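Local structure of phosphorylated carbohydrates phosphatase TM_1254 (Thermotoga maritima msb8, 3KBB) at residues V162-K174 / L194-I208. The protein removes phosphate from sugar phosphates such as erythrose 4-phosphate, fructose 6-phosphate and mannose 6-phosphate, using a divalent metal, cobalt giving the highest activity. Residues are numbered along the deposited sequence; the frame is centred on the assembly and turned at random.
With SO4 (sulfate ion), chain E.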
# COMPACT_ATOMS: atom_id res chain seq x y z
N VAL A 162 -8.57 -4.38 10.87
CA VAL A 162 -7.73 -3.67 9.89
C VAL A 162 -6.57 -4.57 9.48
O VAL A 162 -6.02 -5.25 10.35
CB VAL A 162 -7.16 -2.38 10.56
CG1 VAL A 162 -6.04 -1.72 9.68
CG2 VAL A 162 -8.26 -1.35 10.78
N PHE A 163 -6.19 -4.55 8.21
CA PHE A 163 -4.98 -5.24 7.71
C PHE A 163 -4.03 -4.17 7.21
O PHE A 163 -4.30 -3.45 6.21
CB PHE A 163 -5.35 -6.24 6.61
CG PHE A 163 -6.11 -7.41 7.15
CD1 PHE A 163 -5.42 -8.48 7.74
CD2 PHE A 163 -7.51 -7.40 7.18
CE1 PHE A 163 -6.11 -9.53 8.30
CE2 PHE A 163 -8.23 -8.45 7.76
CZ PHE A 163 -7.52 -9.53 8.34
N GLU A 164 -2.92 -4.03 7.93
CA GLU A 164 -2.01 -2.95 7.69
C GLU A 164 -0.61 -3.50 7.43
O GLU A 164 -0.33 -4.61 7.79
CB GLU A 164 -1.98 -1.99 8.88
CG GLU A 164 -2.69 -0.64 8.61
CD GLU A 164 -1.98 0.24 7.56
OE1 GLU A 164 -0.88 -0.12 7.10
OE2 GLU A 164 -2.51 1.30 7.17
N ASP A 165 0.27 -2.73 6.82
CA ASP A 165 1.58 -3.29 6.47
C ASP A 165 2.73 -2.35 6.82
O ASP A 165 3.89 -2.66 6.53
CB ASP A 165 1.61 -3.72 5.01
CG ASP A 165 2.02 -2.59 4.08
OD1 ASP A 165 1.56 -1.45 4.29
OD2 ASP A 165 2.88 -2.83 3.17
N SER A 166 2.43 -1.21 7.42
CA SER A 166 3.54 -0.32 7.88
C SER A 166 3.39 0.11 9.34
O SER A 166 2.28 0.17 9.88
CB SER A 166 3.61 0.92 7.00
OG SER A 166 2.57 1.82 7.30
N LYS A 167 4.52 0.42 9.98
CA LYS A 167 4.51 0.97 11.35
C LYS A 167 3.55 2.16 11.42
O LYS A 167 2.70 2.22 12.31
CB LYS A 167 5.93 1.39 11.74
CG LYS A 167 6.05 2.07 13.08
CD LYS A 167 7.56 2.27 13.37
CE LYS A 167 7.80 3.27 14.45
NZ LYS A 167 9.26 3.67 14.40
N SER A 168 3.71 3.12 10.49
CA SER A 168 2.89 4.34 10.53
C SER A 168 1.41 4.04 10.32
O SER A 168 0.58 4.68 10.96
CB SER A 168 3.38 5.35 9.50
OG SER A 168 4.61 5.85 10.00
N GLY A 169 1.12 3.03 9.51
CA GLY A 169 -0.30 2.58 9.27
C GLY A 169 -0.91 1.97 10.55
O GLY A 169 -2.04 2.28 10.97
N VAL A 170 -0.15 1.10 11.18
CA VAL A 170 -0.62 0.51 12.44
C VAL A 170 -0.81 1.56 13.50
O VAL A 170 -1.80 1.57 14.20
CB VAL A 170 0.34 -0.61 12.90
CG1 VAL A 170 -0.05 -1.10 14.32
CG2 VAL A 170 0.34 -1.78 11.87
N GLU A 171 0.15 2.49 13.62
CA GLU A 171 0.00 3.57 14.58
C GLU A 171 -1.26 4.39 14.34
O GLU A 171 -1.98 4.73 15.29
CB GLU A 171 1.22 4.49 14.54
CG GLU A 171 2.48 3.83 15.13
CD GLU A 171 3.75 4.68 14.97
OE1 GLU A 171 3.70 5.71 14.27
OE2 GLU A 171 4.81 4.26 15.51
N ALA A 172 -1.53 4.68 13.06
CA ALA A 172 -2.68 5.50 12.71
C ALA A 172 -4.01 4.81 13.10
O ALA A 172 -4.90 5.44 13.73
CB ALA A 172 -2.65 5.83 11.22
N ALA A 173 -4.12 3.53 12.76
CA ALA A 173 -5.35 2.80 13.08
C ALA A 173 -5.51 2.69 14.60
O ALA A 173 -6.59 2.91 15.12
CB ALA A 173 -5.37 1.41 12.45
N LYS A 174 -4.43 2.37 15.29
CA LYS A 174 -4.49 2.30 16.77
C LYS A 174 -4.91 3.64 17.42
O LYS A 174 -5.78 3.68 18.33
CB LYS A 174 -3.12 1.87 17.30
CG LYS A 174 -3.10 1.41 18.75
CD LYS A 174 -3.62 -0.03 18.92
CE LYS A 174 -3.47 -0.48 20.40
NZ LYS A 174 -2.25 0.20 20.91
N LEU A 194 5.73 -3.82 13.27
CA LEU A 194 4.26 -3.79 13.24
C LEU A 194 3.71 -4.26 14.59
O LEU A 194 2.79 -3.68 15.13
CB LEU A 194 3.71 -4.69 12.15
CG LEU A 194 4.21 -4.40 10.71
CD1 LEU A 194 3.42 -5.30 9.76
CD2 LEU A 194 4.09 -2.89 10.31
N LEU A 195 4.31 -5.30 15.16
CA LEU A 195 3.86 -5.77 16.47
C LEU A 195 4.14 -4.72 17.53
O LEU A 195 3.30 -4.45 18.41
CB LEU A 195 4.59 -7.10 16.79
CG LEU A 195 4.16 -8.34 16.00
CD1 LEU A 195 4.98 -9.55 16.47
CD2 LEU A 195 2.70 -8.61 16.16
N GLU A 196 5.31 -4.10 17.46
CA GLU A 196 5.63 -3.07 18.45
C GLU A 196 4.68 -1.89 18.36
O GLU A 196 4.37 -1.29 19.38
CB GLU A 196 7.09 -2.62 18.36
CG GLU A 196 8.16 -3.77 18.49
CD GLU A 196 7.85 -4.92 19.50
OE1 GLU A 196 7.84 -4.69 20.74
OE2 GLU A 196 7.68 -6.09 19.04
N ALA A 197 4.19 -1.58 17.16
CA ALA A 197 3.21 -0.50 16.98
C ALA A 197 1.79 -0.87 17.44
O ALA A 197 0.90 0.01 17.48
CB ALA A 197 3.19 -0.01 15.51
N GLY A 198 1.55 -2.15 17.73
CA GLY A 198 0.25 -2.56 18.25
C GLY A 198 -0.50 -3.59 17.44
O GLY A 198 -1.63 -3.98 17.83
N ALA A 199 0.11 -4.09 16.38
CA ALA A 199 -0.56 -5.18 15.64
C ALA A 199 -0.74 -6.40 16.57
O ALA A 199 0.13 -6.69 17.43
CB ALA A 199 0.21 -5.56 14.40
N VAL A 200 -1.87 -7.09 16.42
CA VAL A 200 -2.21 -8.19 17.35
C VAL A 200 -1.66 -9.55 16.87
O VAL A 200 -1.64 -10.53 17.62
CB VAL A 200 -3.74 -8.33 17.57
CG1 VAL A 200 -4.30 -7.03 18.20
CG2 VAL A 200 -4.47 -8.77 16.27
N ALA A 201 -1.15 -9.57 15.64
CA ALA A 201 -0.61 -10.75 15.04
C ALA A 201 -0.06 -10.37 13.69
O ALA A 201 -0.52 -9.39 13.08
CB ALA A 201 -1.69 -11.84 14.87
N LEU A 202 0.90 -11.16 13.23
CA LEU A 202 1.42 -11.04 11.87
C LEU A 202 0.80 -12.09 10.94
O LEU A 202 0.60 -13.27 11.34
CB LEU A 202 2.94 -11.19 11.86
CG LEU A 202 3.75 -10.25 12.78
CD1 LEU A 202 5.22 -10.55 12.65
CD2 LEU A 202 3.46 -8.77 12.36
N VAL A 203 0.50 -11.69 9.71
CA VAL A 203 -0.01 -12.62 8.71
C VAL A 203 0.55 -12.34 7.33
O VAL A 203 0.78 -11.19 6.99
CB VAL A 203 -1.54 -12.56 8.61
CG1 VAL A 203 -2.13 -13.19 9.83
CG2 VAL A 203 -1.99 -11.08 8.39
N LYS A 204 0.74 -13.39 6.52
CA LYS A 204 1.02 -13.22 5.08
C LYS A 204 -0.32 -12.96 4.36
O LYS A 204 -1.38 -13.30 4.88
CB LYS A 204 1.71 -14.47 4.50
CG LYS A 204 3.06 -14.78 5.16
CD LYS A 204 3.78 -15.95 4.51
CE LYS A 204 3.37 -17.29 5.12
NZ LYS A 204 4.00 -17.58 6.46
N PRO A 205 -0.29 -12.32 3.19
CA PRO A 205 -1.54 -12.06 2.46
C PRO A 205 -2.39 -13.31 2.30
O PRO A 205 -3.60 -13.25 2.51
CB PRO A 205 -1.02 -11.60 1.10
CG PRO A 205 0.22 -10.84 1.48
CD PRO A 205 0.87 -11.72 2.51
N GLU A 206 -1.75 -14.44 1.99
CA GLU A 206 -2.43 -15.74 1.85
C GLU A 206 -3.11 -16.20 3.12
O GLU A 206 -3.95 -17.08 3.05
CB GLU A 206 -1.44 -16.88 1.50
CG GLU A 206 -0.44 -16.56 0.46
CD GLU A 206 0.80 -15.95 1.07
OE1 GLU A 206 1.61 -16.71 1.64
OE2 GLU A 206 0.96 -14.73 0.95
N GLU A 207 -2.70 -15.68 4.28
CA GLU A 207 -3.28 -16.13 5.55
C GLU A 207 -4.47 -15.28 6.00
O GLU A 207 -5.11 -15.57 7.01
CB GLU A 207 -2.20 -16.15 6.66
CG GLU A 207 -1.16 -17.29 6.47
CD GLU A 207 0.20 -17.04 7.14
OE1 GLU A 207 0.35 -16.07 7.94
OE2 GLU A 207 1.14 -17.83 6.84
N ILE A 208 -4.75 -14.22 5.26
CA ILE A 208 -5.80 -13.27 5.69
C ILE A 208 -7.17 -13.95 5.68
O ILE A 208 -7.97 -13.77 6.60
CB ILE A 208 -5.79 -12.03 4.79
CG1 ILE A 208 -4.50 -11.19 5.06
CG2 ILE A 208 -7.07 -11.19 5.00
CD1 ILE A 208 -4.30 -10.00 4.10
S SO4 E . 6.63 3.83 8.06
O1 SO4 E . 6.18 4.87 7.12
O2 SO4 E . 5.49 3.13 8.54
O3 SO4 E . 7.46 2.83 7.35
O4 SO4 E . 7.37 4.45 9.16
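I208 lays its CG2 methyl over one face of the F163 ring, 3.9 Å from the centroid and 16° off the normal, a CH-pi contact. The same ring meets V203 CG2 near its plane, at an edge. Cutting F163 back to an alanine would probably leave the I208 methyl without its ring face and open a gap beside V203 CG2.

The second apolar group is aliphatic. V170 has CG1 anti to its backbone N (chi1 173°), which sets that methyl against A197, 3.5 Å from its O and 3.6 Å from its CB, and also near A199 N. A197 CB meets E171 CG as well, 3.9 Å away. L194 pushes its CD2 branch against the turn before the helix, 3.2 Å from S166 C.

No hydrogen bond crosses between the segments. S166 OG caps helix 167-175 by accepting from G169 N at 2.9 Å, and S168 N binds a sulfate, probably from the crystallisation liquor, through O2 at 2.6 Å, nearly straight at 169°. G198 closes helix 192-196 in a Schellman motif with positive phi, where a side chain would jam against the preceding carbonyl.

The contact belongs to the Rossmann-like core of the HAD superfamily. Strand 160-164 lies between strands 3-7 and 181-184 in the parallel sheet, and D165, just past its end, approaches D7, the nucleophile by similarity. F163 also meets F6 and Y182, V170 touches I181 of strand 181-184, and helix 208-215 packs V211 against both F163 and V203, the latter on edge strand 201-203.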